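Local coordinates for interferon-inducible protein AIM2 (Mus musculus, PDB 4JBM) that senses double-stranded DNA in the cytosol through its HIN domain, the part present here, and triggers assembly of the AIM2 inflammasome, at residues L9-P14 against F27-A32; D2-T7 against V31-D36. One frame throughout, in Å; residues are numbered along the deposited sequence.

Contact 1: residues L9-P14 against F27-A32; sequences LKAINP and FHATVA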
loop_
_atom_site.group_PDB
_atom_site.type_symbol
_atom_site.label_atom_id
_atom_site.label_comp_id
_atom_site.label_asym_id
_atom_site.label_seq_id
_atom_site.Cartn_x
_atom_site.Cartn_y
_atom_site.Cartn_z
ATOM N N LEU A 9 -1.915 -12.262 4.246
ATOM C CA LEU A 9 -2.468 -12.329 2.895
ATOM C C LEU A 9 -1.464 -11.916 1.823
ATOM O O LEU A 9 -1.453 -12.482 0.731
ATOM C CB LEU A 9 -3.698 -11.421 2.791
ATOM C CG LEU A 9 -5.093 -11.993 3.062
ATOM C CD1 LEU A 9 -5.085 -12.987 4.186
ATOM C CD2 LEU A 9 -6.043 -10.858 3.377
ATOM N N LYS A 10 -0.639 -10.917 2.134
ATOM C CA LYS A 10 0.370 -10.411 1.198
ATOM C C LYS A 10 1.513 -9.774 1.983
ATOM O O LYS A 10 1.290 -9.219 3.060
ATOM C CB LYS A 10 -0.261 -9.382 0.257
ATOM C CG LYS A 10 0.630 -8.862 -0.868
ATOM C CD LYS A 10 -0.014 -7.657 -1.573
ATOM C CE LYS A 10 0.776 -7.224 -2.799
ATOM N NZ LYS A 10 2.043 -6.559 -2.418
ATOM N N ALA A 11 2.731 -9.860 1.453
ATOM C CA ALA A 11 3.894 -9.204 2.058
ATOM C C ALA A 11 5.003 -9.031 1.025
ATOM O O ALA A 11 5.415 -10.002 0.387
ATOM C CB ALA A 11 4.401 -9.999 3.262
ATOM N N ILE A 12 5.468 -7.796 0.849
ATOM C CA ILE A 12 6.583 -7.532 -0.055
ATOM C C ILE A 12 7.924 -7.715 0.658
ATOM O O ILE A 12 8.003 -7.593 1.882
ATOM C CB ILE A 12 6.519 -6.114 -0.648
ATOM C CG1 ILE A 12 6.821 -5.065 0.422
ATOM C CG2 ILE A 12 5.165 -5.876 -1.302
ATOM C CD1 ILE A 12 6.725 -3.628 -0.079
ATOM N N ASN A 13 8.973 -8.014 -0.108
ATOM C CA ASN A 13 10.312 -8.090 0.465
ATOM C C ASN A 13 10.788 -6.703 0.891
ATOM O O ASN A 13 10.525 -5.712 0.200
ATOM C CB ASN A 13 11.301 -8.726 -0.518
ATOM C CG ASN A 13 11.112 -10.228 -0.649
ATOM O OD1 ASN A 13 11.398 -10.989 0.277
ATOM N ND2 ASN A 13 10.645 -10.662 -1.813
ATOM N N PRO A 14 11.504 -6.630 2.025
ATOM C CA PRO A 14 11.932 -5.358 2.609
ATOM C C PRO A 14 12.798 -4.525 1.666
ATOM O O PRO A 14 13.579 -5.062 0.877
ATOM C CB PRO A 14 12.754 -5.794 3.826
ATOM C CG PRO A 14 12.208 -7.140 4.185
ATOM C CD PRO A 14 11.883 -7.779 2.867
ATOM N N PHE A 27 9.085 -3.048 5.705
ATOM C CA PHE A 27 8.233 -3.594 4.660
ATOM C C PHE A 27 6.752 -3.439 4.973
ATOM O O PHE A 27 6.371 -3.022 6.077
ATOM C CB PHE A 27 8.610 -5.032 4.266
ATOM C CG PHE A 27 8.348 -6.067 5.331
ATOM C CD1 PHE A 27 9.281 -6.315 6.329
ATOM C CD2 PHE A 27 7.183 -6.825 5.304
ATOM C CE1 PHE A 27 9.047 -7.281 7.295
ATOM C CE2 PHE A 27 6.943 -7.796 6.266
ATOM C CZ PHE A 27 7.876 -8.025 7.263
ATOM N N HIS A 28 5.934 -3.746 3.972
ATOM C CA HIS A 28 4.492 -3.649 4.094
ATOM C C HIS A 28 3.838 -4.998 3.838
ATOM O O HIS A 28 4.295 -5.784 3.002
ATOM C CB HIS A 28 3.959 -2.611 3.113
ATOM C CG HIS A 28 4.363 -1.215 3.452
ATOM N ND1 HIS A 28 5.502 -0.622 2.951
ATOM C CD2 HIS A 28 3.789 -0.299 4.268
ATOM C CE1 HIS A 28 5.604 0.603 3.430
ATOM N NE2 HIS A 28 4.579 0.827 4.231
ATOM N N ALA A 29 2.745 -5.248 4.550
ATOM C CA ALA A 29 2.023 -6.498 4.417
ATOM C C ALA A 29 0.530 -6.248 4.536
ATOM O O ALA A 29 0.106 -5.184 4.971
ATOM C CB ALA A 29 2.490 -7.499 5.469
ATOM N N THR A 30 -0.270 -7.214 4.110
ATOM C CA THR A 30 -1.710 -7.157 4.341
ATOM C C THR A 30 -2.079 -8.372 5.155
ATOM O O THR A 30 -1.666 -9.485 4.832
ATOM C CB THR A 30 -2.503 -7.173 3.033
ATOM O OG1 THR A 30 -2.106 -6.063 2.224
ATOM C CG2 THR A 30 -4.003 -7.076 3.306
ATOM N N VAL A 31 -2.814 -8.167 6.237
ATOM C CA VAL A 31 -3.217 -9.298 7.061
ATOM C C VAL A 31 -4.717 -9.204 7.290
ATOM O O VAL A 31 -5.325 -8.172 7.004
ATOM C CB VAL A 31 -2.450 -9.332 8.399
ATOM C CG1 VAL A 31 -0.947 -9.349 8.162
ATOM C CG2 VAL A 31 -2.845 -8.154 9.256
ATOM N N ALA A 32 -5.317 -10.275 7.786
ATOM C CA ALA A 32 -6.764 -10.305 7.945
ATOM C C ALA A 32 -7.192 -11.145 9.125
ATOM O O ALA A 32 -6.564 -12.144 9.461
ATOM C CB ALA A 32 -7.430 -10.818 6.676
HETATM O O HOH W 1 1.793 -5.701 0.953
#
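A classic beta bulge interrupts the antiparallel hairpin of strands 4-16 and 25-32 in the first OB fold of the HIN domain: Leu9 and Lys10 together face the single residue Thr30. The carbonyl oxygen of Thr30 is gripped by two donors, Leu9 N at 2.8 Å and Lys10 N at 3.2 Å, while Thr30 N returns a 2.7 Å bond to Lys10 O. Past the bulge regular pairing resumes. Ala11 and Ala29 form a non-hydrogen-bonded pair, their methyls meeting CB to CB at 3.8 Å, and their CA atoms lie 4.0 Å apart, a close approach consistent with two small side chains. The next bond, Ile12 N to His28 O, is 3.2 Å long. Lys10 NZ, at the end of a chain extended until its last torsion (chi4 -72°) and leading away from strand 27-32, is weakly linked to this same His28 O through a water. Apolar contacts close both ends. At one, Leu9 CD2 rests on the methyl of Ala32, 3.6 Å from its CB. At the other, Pro14 runs alongside Phe27, its CG 3.7 Å from Phe27 CD1; the phenyl is placed there by CG standing between the backbone N and carbonyl carbon (chi1 68°). Ile12 CD1 reaches the edge of the His28 imidazole near the ring plane. Strand 37-42 pairs with the far edge of 25-32, bonding to the backbone of Phe27, Ala29 and Val31. Helix 88-95 packs over the face bearing Lys10 and Thr30, with Ala94 touching both Leu9 and Thr30, and the ring of His28 meets that of Phe162.

Contact 2: residues D2-T7 against V31-D36; sequences DPLVVT and VATETD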
loop_
_atom_site.group_PDB
_atom_site.type_symbol
_atom_site.label_atom_id
_atom_site.label_comp_id
_atom_site.label_asym_id
_atom_site.label_seq_id
_atom_site.Cartn_x
_atom_site.Cartn_y
_atom_site.Cartn_z
ATOM N N ASP A 2 -4.812 -5.483 22.761
ATOM C CA ASP A 2 -4.367 -6.813 23.175
ATOM C C ASP A 2 -3.845 -7.605 21.975
ATOM O O ASP A 2 -4.064 -7.194 20.832
ATOM C CB ASP A 2 -5.512 -7.555 23.879
ATOM C CG ASP A 2 -6.060 -6.788 25.064
ATOM O OD1 ASP A 2 -5.303 -5.991 25.654
ATOM O OD2 ASP A 2 -7.245 -6.985 25.404
ATOM N N PRO A 3 -3.134 -8.725 22.225
ATOM C CA PRO A 3 -2.649 -9.503 21.081
ATOM C C PRO A 3 -3.746 -9.866 20.087
ATOM O O PRO A 3 -4.891 -10.106 20.465
ATOM C CB PRO A 3 -2.105 -10.770 21.738
ATOM C CG PRO A 3 -1.664 -10.328 23.088
ATOM C CD PRO A 3 -2.650 -9.272 23.507
ATOM N N LEU A 4 -3.375 -9.878 18.814
ATOM C CA LEU A 4 -4.317 -10.100 17.729
ATOM C C LEU A 4 -3.801 -11.211 16.824
ATOM O O LEU A 4 -2.679 -11.141 16.320
ATOM C CB LEU A 4 -4.535 -8.803 16.937
ATOM C CG LEU A 4 -5.739 -8.724 15.993
ATOM C CD1 LEU A 4 -7.031 -8.969 16.751
ATOM C CD2 LEU A 4 -5.796 -7.371 15.304
ATOM N N VAL A 5 -4.619 -12.236 16.623
ATOM C CA VAL A 5 -4.288 -13.303 15.692
ATOM C C VAL A 5 -4.770 -12.909 14.307
ATOM O O VAL A 5 -5.939 -12.580 14.125
ATOM C CB VAL A 5 -4.955 -14.624 16.086
ATOM C CG1 VAL A 5 -4.598 -15.710 15.080
ATOM C CG2 VAL A 5 -4.532 -15.034 17.480
ATOM N N VAL A 6 -3.850 -12.883 13.347
ATOM C CA VAL A 6 -4.176 -12.534 11.974
ATOM C C VAL A 6 -3.595 -13.566 11.009
ATOM O O VAL A 6 -2.663 -14.304 11.338
ATOM C CB VAL A 6 -3.647 -11.131 11.592
ATOM C CG1 VAL A 6 -4.334 -10.049 12.413
ATOM C CG2 VAL A 6 -2.160 -11.068 11.797
ATOM N N THR A 7 -4.184 -13.630 9.827
ATOM C CA THR A 7 -3.706 -14.469 8.744
ATOM C C THR A 7 -3.015 -13.553 7.736
ATOM O O THR A 7 -3.592 -12.549 7.320
ATOM C CB THR A 7 -4.891 -15.182 8.064
ATOM O OG1 THR A 7 -5.622 -15.935 9.041
ATOM C CG2 THR A 7 -4.409 -16.106 6.954
ATOM N N VAL A 31 -2.814 -8.167 6.237
ATOM C CA VAL A 31 -3.217 -9.298 7.061
ATOM C C VAL A 31 -4.717 -9.204 7.290
ATOM O O VAL A 31 -5.325 -8.172 7.004
ATOM C CB VAL A 31 -2.450 -9.332 8.399
ATOM C CG1 VAL A 31 -0.947 -9.349 8.162
ATOM C CG2 VAL A 31 -2.845 -8.154 9.256
ATOM N N ALA A 32 -5.317 -10.275 7.786
ATOM C CA ALA A 32 -6.764 -10.305 7.945
ATOM C C ALA A 32 -7.192 -11.145 9.125
ATOM O O ALA A 32 -6.564 -12.144 9.461
ATOM C CB ALA A 32 -7.430 -10.818 6.676
ATOM N N THR A 33 -8.288 -10.733 9.746
ATOM C CA THR A 33 -8.950 -11.572 10.724
ATOM C C THR A 33 -10.109 -12.230 10.004
ATOM O O THR A 33 -10.186 -12.184 8.777
ATOM C CB THR A 33 -9.465 -10.758 11.917
ATOM O OG1 THR A 33 -10.319 -9.702 11.459
ATOM C CG2 THR A 33 -8.303 -10.158 12.667
ATOM N N GLU A 34 -11.013 -12.838 10.759
ATOM C CA GLU A 34 -12.168 -13.499 10.176
ATOM C C GLU A 34 -13.228 -12.497 9.725
ATOM O O GLU A 34 -14.207 -12.877 9.089
ATOM C CB GLU A 34 -12.746 -14.489 11.187
ATOM C CG GLU A 34 -11.952 -15.779 11.304
ATOM C CD GLU A 34 -12.410 -16.643 12.463
ATOM O OE1 GLU A 34 -13.214 -16.155 13.283
ATOM O OE2 GLU A 34 -11.979 -17.813 12.542
ATOM N N THR A 35 -13.025 -11.221 10.045
ATOM C CA THR A 35 -14.035 -10.202 9.769
ATOM C C THR A 35 -13.576 -9.162 8.773
ATOM O O THR A 35 -14.363 -8.693 7.957
ATOM C CB THR A 35 -14.459 -9.452 11.048
ATOM O OG1 THR A 35 -13.915 -10.113 12.198
ATOM C CG2 THR A 35 -15.974 -9.381 11.148
ATOM N N ASP A 36 -12.297 -8.811 8.830
ATOM C CA ASP A 36 -11.768 -7.756 7.973
ATOM C C ASP A 36 -10.269 -7.905 7.743
ATOM O O ASP A 36 -9.619 -8.802 8.285
ATOM C CB ASP A 36 -12.079 -6.371 8.564
ATOM C CG ASP A 36 -12.238 -5.299 7.496
ATOM O OD1 ASP A 36 -11.651 -5.451 6.409
ATOM O OD2 ASP A 36 -12.957 -4.308 7.744
HETATM O O HOH W 2 -7.663 -14.847 10.217
#
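Two backbone hydrogen bonds join Thr7 to Ala32, a hydrogen-bonded antiparallel pair at the end of strand 25-32. Thr7 N gives the straighter one, 2.8 Å to Ala32 O with an angle of 176° at the hydrogen; Ala32 N returns a more bent bond of 2.9 Å to Thr7 O. A water adds a polar bridge beside the pair, lying 2.6 Å from Thr7 OG1 and donating to Ala32 O, so that this carbonyl oxygen receives both a backbone N-H and a water. The threonine hydroxyl is brought to this side by standing anti to its own carbonyl carbon (chi1 -57°).

Apolar contact is made on the other face. The Val6 and Val31 side chains meet at a slant, and Val6 CG2 sits 3.8 Å from Val31 CB while Val6 CG1 faces the CG2 branch of Val31. The CG2 methyl of Thr33 extends the patch, lying 4.0 Å from Val6 CG1 and also close to Val5 O. Its hydroxyl turns instead to its own loop: Thr33 OG1 makes weak bonds with Thr35 N and Asp36 O, and Thr33 N binds Asp36 O at 2.8 Å.

Phe38 of strand 37-42 packs against both valines, and Val86 touches the side chains of Thr7 and Ala32. On its other edge strand 4-16 pairs with strand 56-60, through Leu4 with Ile59 and Val6 with Ile57. The arrangement is that of a beta hairpin whose second strand leaves the first and turns back into strand 37-42, the opening three-strand meander of an OB fold.

How the contacts relate
Contacts 1 and 2 are successive lengths of one pairing, between strands 4-16 and 25-32, and they share Val31 and Ala32. The centre of contact 1 lies about 9 Å from the centre of the chain, that of contact 2 about 18 Å, and contact 1 buries more surface, 482 against 263 Å². Neither is wholly buried. The strands in contact 1 run nearly antiparallel despite the bulge, whereas in contact 2 the end-to-end directions of the touching parts are 112° apart, well short of antiparallel, and pairing is confined to one bridge. Leucine, alanine, isoleucine, proline and phenylalanine supply much of the apolar contact in the first; a valine pair does so in the second, beside a threonine-water bridge and the turn into strand 37-42.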